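Local atomic coordinates of T9SS C-terminal target domain-containing protein (Bacteroides cellulosilyticus, PDB entry 5JVK), a protein that probably hydrolyses O-glycosidic bonds, as a glycoside hydrolase of family 39 from a gut symbiont. Residues L204-A207 / V208-G212; Y149-E153 / H154-F158; T121-L124 / I125-G129. All coordinates share one frame; numbering follows the deposited sequence.

Contact 1. Residues L204-A207 / V208-G212; sequences LAYA and VKEMG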
ATOM      1  N   LEU A 204      10.237  -9.449 -22.375  1.00 43.39           N
ATOM      2  CA  LEU A 204       9.550  -9.845 -21.142  1.00 43.33           C
ATOM      3  C   LEU A 204       9.739 -11.335 -20.864  1.00 42.85           C
ATOM      4  O   LEU A 204       9.981 -11.724 -19.720  1.00 43.88           O
ATOM      5  CB  LEU A 204       8.051  -9.512 -21.212  1.00 43.56           C
ATOM      6  CG  LEU A 204       7.165  -9.917 -20.024  1.00 43.10           C
ATOM      7  CD1 LEU A 204       7.697  -9.351 -18.714  1.00 43.16           C
ATOM      8  CD2 LEU A 204       5.731  -9.468 -20.255  1.00 43.25           C
ATOM      9  N   ALA A 205       9.617 -12.154 -21.910  1.00 41.78           N
ATOM     10  CA  ALA A 205       9.816 -13.605 -21.805  1.00 41.27           C
ATOM     11  C   ALA A 205      11.199 -13.971 -21.264  1.00 41.14           C
ATOM     12  O   ALA A 205      11.330 -14.935 -20.511  1.00 40.74           O
ATOM     13  CB  ALA A 205       9.581 -14.271 -23.150  1.00 41.18           C
ATOM     14  N   TYR A 206      12.219 -13.200 -21.650  1.00 41.53           N
ATOM     15  CA  TYR A 206      13.564 -13.332 -21.073  1.00 42.13           C
ATOM     16  C   TYR A 206      13.557 -13.058 -19.571  1.00 42.46           C
ATOM     17  O   TYR A 206      14.123 -13.834 -18.792  1.00 43.08           O
ATOM     18  CB  TYR A 206      14.569 -12.392 -21.760  1.00 42.32           C
ATOM     19  CG  TYR A 206      15.837 -12.182 -20.960  1.00 42.96           C
ATOM     20  CD1 TYR A 206      16.028 -11.021 -20.206  1.00 43.36           C
ATOM     21  CD2 TYR A 206      16.831 -13.161 -20.924  1.00 43.28           C
ATOM     22  CE1 TYR A 206      17.183 -10.832 -19.459  1.00 43.82           C
ATOM     23  CE2 TYR A 206      17.989 -12.981 -20.180  1.00 43.51           C
ATOM     24  CZ  TYR A 206      18.162 -11.816 -19.452  1.00 43.90           C
ATOM     25  OH  TYR A 206      19.307 -11.633 -18.713  1.00 43.88           O
ATOM     26  N   ALA A 207      12.933 -11.945 -19.184  1.00 42.11           N
ATOM     27  CA  ALA A 207      12.841 -11.542 -17.775  1.00 41.75           C
ATOM     28  C   ALA A 207      12.093 -12.562 -16.915  1.00 41.32           C
ATOM     29  O   ALA A 207      12.490 -12.828 -15.780  1.00 40.70           O
ATOM     30  CB  ALA A 207      12.186 -10.172 -17.654  1.00 41.51           C
ATOM     31  N   VAL A 208      11.026 -13.131 -17.472  1.00 41.46           N
ATOM     32  CA  VAL A 208      10.212 -14.139 -16.782  1.00 42.20           C
ATOM     33  C   VAL A 208      10.991 -15.448 -16.588  1.00 43.25           C
ATOM     34  O   VAL A 208      10.942 -16.040 -15.508  1.00 42.54           O
ATOM     35  CB  VAL A 208       8.878 -14.382 -17.531  1.00 41.94           C
ATOM     36  CG1 VAL A 208       8.111 -15.562 -16.945  1.00 42.38           C
ATOM     37  CG2 VAL A 208       8.014 -13.124 -17.498  1.00 41.98           C
ATOM     38  N   LYS A 209      11.697 -15.883 -17.635  1.00 45.31           N
ATOM     39  CA  LYS A 209      12.586 -17.056 -17.575  1.00 46.68           C
ATOM     40  C   LYS A 209      13.626 -16.924 -16.462  1.00 45.90           C
ATOM     41  O   LYS A 209      13.809 -17.840 -15.659  1.00 45.17           O
ATOM     42  CB  LYS A 209      13.330 -17.244 -18.908  1.00 48.75           C
ATOM     43  CG  LYS A 209      13.893 -18.641 -19.131  1.00 50.46           C
ATOM     44  CD  LYS A 209      14.951 -18.635 -20.226  1.00 52.09           C
ATOM     45  CE  LYS A 209      15.591 -20.003 -20.410  1.00 52.98           C
ATOM     46  NZ  LYS A 209      14.686 -20.965 -21.099  1.00 53.62           N
ATOM     47  N   GLU A 210      14.295 -15.771 -16.440  1.00 45.54           N
ATOM     48  CA  GLU A 210      15.400 -15.493 -15.522  1.00 45.86           C
ATOM     49  C   GLU A 210      14.959 -15.567 -14.065  1.00 45.61           C
ATOM     50  O   GLU A 210      15.597 -16.236 -13.251  1.00 45.84           O
ATOM     51  CB  GLU A 210      15.984 -14.105 -15.826  1.00 46.61           C
ATOM     52  CG  GLU A 210      17.237 -13.719 -15.041  1.00 47.86           C
ATOM     53  CD  GLU A 210      18.461 -14.562 -15.366  1.00 48.59           C
ATOM     54  OE1 GLU A 210      18.469 -15.266 -16.402  1.00 49.01           O
ATOM     55  OE2 GLU A 210      19.428 -14.506 -14.576  1.00 48.87           O
ATOM     56  N   MET A 211      13.868 -14.874 -13.753  1.00 45.27           N
ATOM     57  CA  MET A 211      13.315 -14.851 -12.399  1.00 44.37           C
ATOM     58  C   MET A 211      12.621 -16.157 -12.039  1.00 43.69           C
ATOM     59  O   MET A 211      12.762 -16.646 -10.917  1.00 43.48           O
ATOM     60  CB  MET A 211      12.326 -13.689 -12.247  1.00 44.53           C
ATOM     61  CG  MET A 211      12.966 -12.318 -12.365  1.00 44.26           C
ATOM     62  SD  MET A 211      14.088 -12.016 -10.992  1.00 45.28           S
ATOM     63  CE  MET A 211      14.973 -10.573 -11.574  1.00 45.92           C
ATOM     64  N   GLY A 212      11.873 -16.713 -12.989  1.00 43.07           N
ATOM     65  CA  GLY A 212      11.122 -17.938 -12.760  1.00 43.10           C
ATOM     66  C   GLY A 212       9.946 -17.660 -11.846  1.00 42.95           C
ATOM     67  O   GLY A 212       9.201 -16.699 -12.069  1.00 43.47           O
TER
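L204 swings its CG opposite the backbone N (chi1 177°), and V208 does the same with CG1 (chi1 172°), an arrangement that leaves V208 CG2 next to its own amide and directed back along the helix. There CG2 meets L204 CD1 at 4.0 Å, the two branched side chains crossing at a slant one turn apart. The same methyl also lies 3.3 Å from L204 O, so it packs against backbone as well as side chain. That carbonyl receives V208 N at 2.9 Å, the donor nearly in line with the C=O bond. The next three rungs of the alpha-helix run from K209 N to A205 O, E210 N to Y206 O and M211 N to A207 O, while G212, with positive phi, leaves the helical path although its N still bonds V208 O at 2.8 Å. On another side of the helix, Y206 OH comes no nearer to E210 OE1 than 4.4 Å; OE2 is instead hydrogen-bonded to Y156 OH. The Y206 ring meets that of Y149, their planes about 20° apart. In the TIM barrel, this last part of helix 194-211 lays L204 and V208 between W218 of strand 217-220 and V244 of helix 229-247, while M211 turns to M155 and V159 of helix 153-164.

Contact 2. Residues Y149-E153 / H154-F158; sequences YVMPE and HMYQF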
ATOM      1  N   TYR A 149      19.959  -9.374 -24.432  1.00 53.12           N
ATOM      2  CA  TYR A 149      19.255  -9.166 -23.166  1.00 51.58           C
ATOM      3  C   TYR A 149      20.185  -9.063 -21.964  1.00 51.49           C
ATOM      4  O   TYR A 149      21.314  -9.552 -21.989  1.00 52.24           O
ATOM      5  CB  TYR A 149      18.254 -10.295 -22.933  1.00 50.73           C
ATOM      6  CG  TYR A 149      17.263 -10.484 -24.060  1.00 50.06           C
ATOM      7  CD1 TYR A 149      17.077 -11.734 -24.653  1.00 49.39           C
ATOM      8  CD2 TYR A 149      16.511  -9.409 -24.543  1.00 50.27           C
ATOM      9  CE1 TYR A 149      16.168 -11.908 -25.689  1.00 49.55           C
ATOM     10  CE2 TYR A 149      15.602  -9.574 -25.579  1.00 49.56           C
ATOM     11  CZ  TYR A 149      15.434 -10.822 -26.147  1.00 49.63           C
ATOM     12  OH  TYR A 149      14.532 -10.982 -27.172  1.00 50.02           O
ATOM     13  N   VAL A 150      19.685  -8.413 -20.916  1.00 51.22           N
ATOM     14  CA  VAL A 150      20.388  -8.297 -19.638  1.00 51.26           C
ATOM     15  C   VAL A 150      19.382  -7.986 -18.522  1.00 51.27           C
ATOM     16  O   VAL A 150      18.395  -7.290 -18.754  1.00 51.20           O
ATOM     17  CB  VAL A 150      21.501  -7.219 -19.691  1.00 51.64           C
ATOM     18  CG1 VAL A 150      20.925  -5.821 -19.907  1.00 51.89           C
ATOM     19  CG2 VAL A 150      22.367  -7.262 -18.435  1.00 52.06           C
ATOM     20  N   MET A 151      19.633  -8.520 -17.326  1.00 50.64           N
ATOM     21  CA  MET A 151      18.807  -8.251 -16.149  1.00 49.99           C
ATOM     22  C   MET A 151      19.484  -7.149 -15.327  1.00 49.50           C
ATOM     23  O   MET A 151      20.588  -7.366 -14.825  1.00 49.44           O
ATOM     24  CB  MET A 151      18.655  -9.528 -15.313  1.00 50.57           C
ATOM     25  CG  MET A 151      17.725  -9.417 -14.109  1.00 50.91           C
ATOM     26  SD  MET A 151      16.040  -8.900 -14.502  1.00 51.27           S
ATOM     27  CE  MET A 151      15.499 -10.227 -15.573  1.00 50.91           C
ATOM     28  N   PRO A 152      18.843  -5.963 -15.192  1.00 49.27           N
ATOM     29  CA  PRO A 152      19.476  -4.871 -14.429  1.00 49.10           C
ATOM     30  C   PRO A 152      19.740  -5.207 -12.962  1.00 49.22           C
ATOM     31  O   PRO A 152      19.072  -6.074 -12.397  1.00 48.33           O
ATOM     32  CB  PRO A 152      18.463  -3.723 -14.538  1.00 49.11           C
ATOM     33  CG  PRO A 152      17.659  -4.030 -15.748  1.00 49.34           C
ATOM     34  CD  PRO A 152      17.573  -5.524 -15.805  1.00 49.38           C
ATOM     35  N   GLU A 153      20.706  -4.513 -12.362  1.00 49.94           N
ATOM     36  CA  GLU A 153      21.129  -4.787 -10.984  1.00 50.73           C
ATOM     37  C   GLU A 153      20.017  -4.526  -9.962  1.00 50.10           C
ATOM     38  O   GLU A 153      19.870  -5.291  -9.004  1.00 49.88           O
ATOM     39  CB  GLU A 153      22.391  -3.977 -10.632  1.00 51.73           C
ATOM     40  CG  GLU A 153      22.953  -4.181  -9.221  1.00 53.04           C
ATOM     41  CD  GLU A 153      23.232  -5.638  -8.868  1.00 54.60           C
ATOM     42  OE1 GLU A 153      23.108  -5.994  -7.676  1.00 55.72           O
ATOM     43  OE2 GLU A 153      23.578  -6.434  -9.771  1.00 55.81           O
ATOM     44  N   HIS A 154      19.241  -3.463 -10.170  1.00 49.07           N
ATOM     45  CA  HIS A 154      18.142  -3.127  -9.256  1.00 47.86           C
ATOM     46  C   HIS A 154      17.072  -4.227  -9.148  1.00 46.00           C
ATOM     47  O   HIS A 154      16.466  -4.379  -8.090  1.00 44.93           O
ATOM     48  CB  HIS A 154      17.522  -1.751  -9.577  1.00 48.61           C
ATOM     49  CG  HIS A 154      16.803  -1.679 -10.891  1.00 49.79           C
ATOM     50  ND1 HIS A 154      15.449  -1.913 -11.013  1.00 50.13           N
ATOM     51  CD2 HIS A 154      17.242  -1.365 -12.133  1.00 50.09           C
ATOM     52  CE1 HIS A 154      15.090  -1.763 -12.276  1.00 49.76           C
ATOM     53  NE2 HIS A 154      16.159  -1.430 -12.976  1.00 49.85           N
ATOM     54  N   MET A 155      16.872  -5.005 -10.215  1.00 44.74           N
ATOM     55  CA  MET A 155      15.925  -6.132 -10.181  1.00 44.70           C
ATOM     56  C   MET A 155      16.331  -7.245  -9.217  1.00 44.32           C
ATOM     57  O   MET A 155      15.497  -7.730  -8.450  1.00 44.71           O
ATOM     58  CB  MET A 155      15.711  -6.727 -11.577  1.00 45.18           C
ATOM     59  CG  MET A 155      14.714  -5.960 -12.426  1.00 45.71           C
ATOM     60  SD  MET A 155      13.036  -5.962 -11.760  1.00 45.98           S
ATOM     61  CE  MET A 155      12.636  -7.704 -11.858  1.00 46.19           C
ATOM     62  N   TYR A 156      17.600  -7.649  -9.269  1.00 43.67           N
ATOM     63  CA  TYR A 156      18.141  -8.635  -8.323  1.00 43.03           C
ATOM     64  C   TYR A 156      18.078  -8.118  -6.881  1.00 42.17           C
ATOM     65  O   TYR A 156      17.772  -8.883  -5.964  1.00 42.12           O
ATOM     66  CB  TYR A 156      19.590  -9.022  -8.679  1.00 43.06           C
ATOM     67  CG  TYR A 156      19.740  -9.824  -9.963  1.00 42.68           C
ATOM     68  CD1 TYR A 156      19.107 -11.061 -10.114  1.00 42.66           C
ATOM     69  CD2 TYR A 156      20.529  -9.360 -11.020  1.00 42.51           C
ATOM     70  CE1 TYR A 156      19.242 -11.802 -11.282  1.00 42.57           C
ATOM     71  CE2 TYR A 156      20.671 -10.095 -12.192  1.00 42.31           C
ATOM     72  CZ  TYR A 156      20.028 -11.316 -12.316  1.00 42.61           C
ATOM     73  OH  TYR A 156      20.162 -12.052 -13.470  1.00 42.73           O
ATOM     74  N   GLN A 157      18.367  -6.827  -6.697  1.00 41.70           N
ATOM     75  CA  GLN A 157      18.265  -6.166  -5.386  1.00 41.86           C
ATOM     76  C   GLN A 157      16.836  -6.190  -4.831  1.00 41.26           C
ATOM     77  O   GLN A 157      16.627  -6.566  -3.673  1.00 40.54           O
ATOM     78  CB  GLN A 157      18.772  -4.715  -5.457  1.00 42.44           C
ATOM     79  CG  GLN A 157      20.283  -4.583  -5.603  1.00 43.18           C
ATOM     80  CD  GLN A 157      20.738  -3.135  -5.723  1.00 44.20           C
ATOM     81  OE1 GLN A 157      20.471  -2.473  -6.727  1.00 44.93           O
ATOM     82  NE2 GLN A 157      21.438  -2.638  -4.704  1.00 44.14           N
ATOM     83  N   PHE A 158      15.871  -5.788  -5.663  1.00 40.65           N
ATOM     84  CA  PHE A 158      14.441  -5.802  -5.298  1.00 39.90           C
ATOM     85  C   PHE A 158      13.943  -7.197  -4.911  1.00 39.61           C
ATOM     86  O   PHE A 158      13.319  -7.367  -3.861  1.00 39.36           O
ATOM     87  CB  PHE A 158      13.553  -5.249  -6.437  1.00 39.66           C
ATOM     88  CG  PHE A 158      13.207  -3.790  -6.292  1.00 39.46           C
ATOM     89  CD1 PHE A 158      13.709  -2.837  -7.176  1.00 39.16           C
ATOM     90  CD2 PHE A 158      12.364  -3.367  -5.269  1.00 39.62           C
ATOM     91  CE1 PHE A 158      13.383  -1.495  -7.038  1.00 38.85           C
ATOM     92  CE2 PHE A 158      12.036  -2.026  -5.126  1.00 39.07           C
ATOM     93  CZ  PHE A 158      12.547  -1.089  -6.011  1.00 38.61           C
TER
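M151 and P152 bring the chain in extended form to the start of helix 153-164, where M155 N makes a weak bond of 3.3 Å to P152 O and Q157 N a straighter one of 3.2 Å to E153 O. The motif across this helix start is a Met-aromatic contact between the loop residue M151 and Y156 in the first turn of helix 153-164, one of the outer helices of a TIM barrel. M151 CG stands over one face of the Y156 ring, 3.8 Å from its centroid and shifted toward the rim on the side of CZ and CE2, a CH-pi contact. The sulfur lies farther above the same ring, with SD 5.4 Å from the centroid. With M151 CG anti to the backbone N (chi1 -175°), the bend at chi2 (57°) sets SD against M155 CB at 3.7 Å, so that one side chain bridges two neighbouring residues of the first turn. An alanine at Y156 would take away the ring and its hydroxyl, which is tied to E210 OE2, and is likely to leave the M151 side chain without the surface it lies on and the E210 carboxylate without this partner. On another side of the turn, P152 and the H154 ring run alongside one another, P152 CB 3.6 Å from H154 CD2, and H154 goes on to touch Y118 of helix 118-127. The E153 side chain passes across that of Q157, its carboxylate plane turned 48° from that of the amide, with E153 OE1 placed 3.8 Å from the methylene carbon Q157 CG.

Contact 3. Residues T121-L124 / I125-G129; sequences TFRL and IRMAG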
ATOM      1  N   THR A 121      15.018  -0.310   3.699  1.00 30.54           N
ATOM      2  CA  THR A 121      13.708  -0.008   3.112  1.00 30.13           C
ATOM      3  C   THR A 121      12.744  -1.196   3.243  1.00 30.10           C
ATOM      4  O   THR A 121      11.584  -1.002   3.599  1.00 29.74           O
ATOM      5  CB  THR A 121      13.837   0.453   1.634  1.00 29.76           C
ATOM      6  OG1 THR A 121      14.452   1.749   1.594  1.00 29.30           O
ATOM      7  CG2 THR A 121      12.478   0.542   0.935  1.00 29.59           C
ATOM      8  N   PHE A 122      13.229  -2.410   2.981  1.00 30.49           N
ATOM      9  CA  PHE A 122      12.382  -3.612   3.075  1.00 31.06           C
ATOM     10  C   PHE A 122      12.086  -4.066   4.500  1.00 32.04           C
ATOM     11  O   PHE A 122      11.080  -4.739   4.728  1.00 32.45           O
ATOM     12  CB  PHE A 122      12.933  -4.764   2.225  1.00 30.72           C
ATOM     13  CG  PHE A 122      12.422  -4.745   0.818  1.00 30.46           C
ATOM     14  CD1 PHE A 122      12.931  -3.843  -0.108  1.00 30.24           C
ATOM     15  CD2 PHE A 122      11.384  -5.586   0.433  1.00 30.28           C
ATOM     16  CE1 PHE A 122      12.435  -3.804  -1.402  1.00 30.76           C
ATOM     17  CE2 PHE A 122      10.887  -5.554  -0.857  1.00 30.38           C
ATOM     18  CZ  PHE A 122      11.412  -4.663  -1.778  1.00 30.62           C
ATOM     19  N   ARG A 123      12.947  -3.700   5.445  1.00 33.46           N
ATOM     20  CA  ARG A 123      12.652  -3.871   6.871  1.00 34.87           C
ATOM     21  C   ARG A 123      11.504  -2.942   7.286  1.00 33.44           C
ATOM     22  O   ARG A 123      10.631  -3.335   8.063  1.00 33.59           O
ATOM     23  CB  ARG A 123      13.906  -3.593   7.708  1.00 37.58           C
ATOM     24  CG  ARG A 123      13.795  -3.923   9.191  1.00 40.55           C
ATOM     25  CD  ARG A 123      15.151  -3.759   9.871  1.00 43.24           C
ATOM     26  NE  ARG A 123      15.036  -3.325  11.267  1.00 45.81           N
ATOM     27  CZ  ARG A 123      16.030  -2.812  12.002  1.00 47.77           C
ATOM     28  NH1 ARG A 123      17.257  -2.652  11.502  1.00 48.00           N
ATOM     29  NH2 ARG A 123      15.794  -2.448  13.263  1.00 48.88           N
ATOM     30  N   LEU A 124      11.510  -1.716   6.758  1.00 31.62           N
ATOM     31  CA  LEU A 124      10.436  -0.751   7.006  1.00 30.50           C
ATOM     32  C   LEU A 124       9.124  -1.149   6.317  1.00 30.11           C
ATOM     33  O   LEU A 124       8.049  -0.921   6.867  1.00 29.58           O
ATOM     34  CB  LEU A 124      10.863   0.659   6.579  1.00 30.27           C
ATOM     35  CG  LEU A 124      12.002   1.278   7.399  1.00 30.03           C
ATOM     36  CD1 LEU A 124      12.711   2.380   6.632  1.00 30.06           C
ATOM     37  CD2 LEU A 124      11.487   1.811   8.725  1.00 30.30           C
ATOM     38  N   ILE A 125       9.219  -1.735   5.122  1.00 29.65           N
ATOM     39  CA  ILE A 125       8.048  -2.285   4.424  1.00 29.25           C
ATOM     40  C   ILE A 125       7.438  -3.449   5.210  1.00 29.30           C
ATOM     41  O   ILE A 125       6.212  -3.547   5.308  1.00 29.21           O
ATOM     42  CB  ILE A 125       8.385  -2.729   2.973  1.00 29.08           C
ATOM     43  CG1 ILE A 125       8.707  -1.506   2.102  1.00 29.04           C
ATOM     44  CG2 ILE A 125       7.223  -3.503   2.344  1.00 28.98           C
ATOM     45  CD1 ILE A 125       9.518  -1.812   0.858  1.00 29.03           C
ATOM     46  N   ARG A 126       8.291  -4.317   5.758  1.00 29.27           N
ATOM     47  CA  ARG A 126       7.849  -5.472   6.557  1.00 29.46           C
ATOM     48  C   ARG A 126       7.053  -5.063   7.799  1.00 28.72           C
ATOM     49  O   ARG A 126       5.992  -5.629   8.070  1.00 29.02           O
ATOM     50  CB  ARG A 126       9.049  -6.344   6.969  1.00 30.08           C
ATOM     51  CG  ARG A 126       8.755  -7.448   7.985  1.00 30.88           C
ATOM     52  CD  ARG A 126       7.712  -8.440   7.496  1.00 31.68           C
ATOM     53  NE  ARG A 126       7.404  -9.442   8.520  1.00 32.84           N
ATOM     54  CZ  ARG A 126       6.640  -9.241   9.599  1.00 33.17           C
ATOM     55  NH1 ARG A 126       6.065  -8.059   9.836  1.00 33.66           N
ATOM     56  NH2 ARG A 126       6.438 -10.243  10.454  1.00 33.03           N
ATOM     57  N   MET A 127       7.567  -4.089   8.545  1.00 27.76           N
ATOM     58  CA  MET A 127       6.918  -3.632   9.781  1.00 27.43           C
ATOM     59  C   MET A 127       5.603  -2.869   9.545  1.00 26.68           C
ATOM     60  O   MET A 127       4.818  -2.696  10.478  1.00 25.96           O
ATOM     61  CB  MET A 127       7.892  -2.789  10.620  1.00 27.57           C
ATOM     62  CG  MET A 127       9.044  -3.590  11.205  1.00 27.80           C
ATOM     63  SD  MET A 127      10.109  -2.626  12.302  1.00 28.33           S
ATOM     64  CE  MET A 127      10.916  -1.537  11.131  1.00 27.96           C
ATOM     65  N   ALA A 128       5.378  -2.401   8.315  1.00 26.08           N
ATOM     66  CA  ALA A 128       4.082  -1.832   7.911  1.00 25.64           C
ATOM     67  C   ALA A 128       3.014  -2.900   7.631  1.00 25.39           C
ATOM     68  O   ALA A 128       1.834  -2.564   7.498  1.00 25.31           O
ATOM     69  CB  ALA A 128       4.252  -0.938   6.693  1.00 25.52           C
ATOM     70  N   GLY A 129       3.428  -4.164   7.510  1.00 24.67           N
ATOM     71  CA  GLY A 129       2.512  -5.301   7.380  1.00 24.29           C
ATOM     72  C   GLY A 129       2.289  -5.804   5.964  1.00 23.87           C
ATOM     73  O   GLY A 129       1.501  -6.724   5.761  1.00 23.87           O
TER
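I125 sets its CD1 methyl squarely over the ring of F122, 4.0 Å from the centroid and only 6° off the ring normal, a CH-pi contact between side chains that point the same way. The isoleucine gets there by placing CG1 beside its backbone N (chi1 -68°) and extending CD1 beyond it. I125 CD1 also touches T121 CG2 at 3.8 Å, so one methyl meets both threonine and phenylalanine. On another side of the helix M127 bends at its thioether (chi3 -70°), which carries CE back to R123 O at 3.6 Å; M127 CE also reaches L124 CD2 and R123 CG, each at 4.2 Å. The guanidinium end of R126 turns away from this cluster, and its NH2 is hydrogen-bonded to I97 O. G129, with positive phi, ends the turn in a Schellman motif, G129 N bonding to R126 O at 3.0 Å. Helix 118-127 is the link of a beta-alpha-beta unit from strand 106-109 to strand 132-138. F122 packs on F158 and A161 of helix 153-164, whereas L124 and M127 face V18 of strand 18-20, and M127 and A128 meet Y405 of helix 403-415.

Along the chain contact 3 comes first, then contact 2, then contact 1, each completed before the next begins. Contacts 3 and 1 lie on outer helices 118-127 and 194-211, and contact 2 spans the start of helix 153-164 and the loop before it, all around the eight-stranded parallel barrel near its first four strands. Contact 2 is the middle member: its centre is about 11 Å from that of contact 1 and about 21 Å from that of contact 3. It touches both, through M151 SD beside M211 CE on one side and toward helix 118-127 on the other. Contacts 1 and 3 stay about 12 Å apart at their nearest atoms, with contact 2 between them in the barrel's outer layer.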